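Local structure of AopB (Aeromonas hydrophila, 3WXX) at residues V190-I195 / S202-A207. The protein probably acts as a membrane-inserting translocator of the type III secretion system, this fragment of it being bound by its chaperone AcrH. Numbering follows the deposited sequence.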
loop_
_atom_site.group_PDB
_atom_site.type_symbol
_atom_site.label_atom_id
_atom_site.label_comp_id
_atom_site.label_asym_id
_atom_site.label_seq_id
_atom_site.Cartn_x
_atom_site.Cartn_y
_atom_site.Cartn_z
ATOM N N VAL B 190 8.625 3.137 12.124
ATOM C CA VAL B 190 8.648 1.656 12.267
ATOM C C VAL B 190 9.027 1.019 10.901
ATOM O O VAL B 190 9.898 0.128 10.836
ATOM C CB VAL B 190 7.364 1.023 12.920
ATOM C CG1 VAL B 190 6.586 2.012 13.783
ATOM C CG2 VAL B 190 6.436 0.436 11.867
ATOM N N ALA B 191 8.399 1.514 9.822
ATOM C CA ALA B 191 8.687 1.029 8.456
ATOM C C ALA B 191 10.173 1.094 8.108
ATOM O O ALA B 191 10.728 0.134 7.561
ATOM C CB ALA B 191 7.867 1.800 7.419
ATOM N N ILE B 192 10.811 2.234 8.416
ATOM C CA ILE B 192 12.266 2.383 8.201
ATOM C C ILE B 192 13.064 1.301 8.907
ATOM O O ILE B 192 13.995 0.721 8.334
ATOM C CB ILE B 192 12.812 3.746 8.657
ATOM C CG1 ILE B 192 12.491 4.800 7.610
ATOM C CG2 ILE B 192 14.313 3.707 8.732
ATOM C CD1 ILE B 192 11.190 5.493 7.847
ATOM N N VAL B 193 12.700 1.042 10.156
ATOM C CA VAL B 193 13.399 0.028 10.907
ATOM C C VAL B 193 13.162 -1.298 10.202
ATOM O O VAL B 193 14.110 -2.024 9.877
ATOM C CB VAL B 193 12.922 -0.022 12.372
ATOM C CG1 VAL B 193 13.571 -1.180 13.104
ATOM C CG2 VAL B 193 13.237 1.286 13.085
ATOM N N SER B 194 11.887 -1.607 9.969
ATOM C CA SER B 194 11.518 -2.859 9.298
ATOM C C SER B 194 12.324 -3.023 8.014
ATOM O O SER B 194 12.766 -4.131 7.727
ATOM C CB SER B 194 10.018 -2.905 8.993
ATOM O OG SER B 194 9.283 -2.070 9.890
ATOM N N ILE B 195 12.499 -1.944 7.227
ATOM C CA ILE B 195 13.303 -2.046 5.989
ATOM C C ILE B 195 14.726 -2.402 6.367
ATOM O O ILE B 195 15.304 -3.329 5.807
ATOM C CB ILE B 195 13.334 -0.756 5.131
ATOM C CG1 ILE B 195 11.958 -0.368 4.565
ATOM C CG2 ILE B 195 14.280 -0.916 3.952
ATOM C CD1 ILE B 195 11.412 -1.308 3.514
ATOM N N SER B 202 21.536 0.393 4.254
ATOM C CA SER B 202 21.612 1.449 3.268
ATOM C C SER B 202 20.232 1.598 2.609
ATOM O O SER B 202 19.845 2.704 2.241
ATOM C CB SER B 202 22.752 1.231 2.243
ATOM O OG SER B 202 22.839 -0.106 1.800
ATOM N N ALA B 203 19.493 0.493 2.489
ATOM C CA ALA B 203 18.134 0.529 1.956
ATOM C C ALA B 203 17.234 1.370 2.849
ATOM O O ALA B 203 16.441 2.203 2.367
ATOM C CB ALA B 203 17.574 -0.871 1.814
ATOM N N ALA B 204 17.377 1.165 4.150
ATOM C CA ALA B 204 16.619 1.922 5.140
ATOM C C ALA B 204 16.982 3.394 5.093
ATOM O O ALA B 204 16.141 4.276 5.232
ATOM C CB ALA B 204 16.907 1.378 6.532
ATOM N N SER B 205 18.260 3.634 4.885
ATOM C CA SER B 205 18.775 4.969 4.849
ATOM C C SER B 205 18.212 5.724 3.642
ATOM O O SER B 205 17.750 6.866 3.782
ATOM C CB SER B 205 20.295 4.916 4.792
ATOM O OG SER B 205 20.843 6.201 4.611
ATOM N N THR B 206 18.294 5.089 2.468
ATOM C CA THR B 206 17.667 5.588 1.236
ATOM C C THR B 206 16.170 5.788 1.424
ATOM O O THR B 206 15.592 6.772 0.947
ATOM C CB THR B 206 17.879 4.596 0.081
ATOM O OG1 THR B 206 19.266 4.490 -0.203
ATOM C CG2 THR B 206 17.206 5.053 -1.198
ATOM N N ALA B 207 15.535 4.826 2.087
ATOM C CA ALA B 207 14.113 4.903 2.340
ATOM C C ALA B 207 13.808 6.140 3.180
ATOM O O ALA B 207 12.812 6.841 2.935
ATOM C CB ALA B 207 13.622 3.627 3.014
#
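Ala203 is the first residue of 202-207 to meet 190-195: its CB lies 3.9 Å from CG2 of Ile195, a methyl against a methyl. On its outer flank the same helix packs on AcrH, where Glu6 of the chaperone touches Ala203, accepts a hydrogen bond from Thr206 OG1 and bonds weakly with Ser202 OG. Ser202 and Thr206 can thus offer hydroxyls to Glu6 of AcrH, while the methyl of Ala203 is small enough to sit between Ile195 and the chaperone. Ala204 is the point at which the backbones approach each other, its CA 5.2 Å from that of Ile195. Here CG2 of Ile195 reaches the main chain itself, 3.7 Å from Ala204 N. That branch is placed by the first torsion of Ile195 (chi1 -64°), which holds CG2 anti to the backbone N and leaves CG1 beside that N, anti to the carbonyl carbon; the rest of the side chain leads away from the alanines, and Ile195 also packs on Met148 of helix 126-151. The methyl of Ala204 in turn rests 3.5 Å from the carbonyl oxygen of Ile192, with CG2 of Ile192 4.1 Å from Ala204 CB. A side chain of one carbon suits this place, because it packs directly on the opposing backbone. One turn on, Ala207 points toward 190-195 at a looser distance and also touches Val141 of helix 126-151, which thus packs against both segments. The two helices form a helical hairpin: only a short turn separates 179-198 from 201-217, and the local axes run roughly antiparallel, at 152° and 8.3 Å. No hydrogen bond crosses between the segments. Branched isoleucines against alanines make an apolar contact, consistent with the predicted membrane-spanning segment 182-204, bent here into two helices.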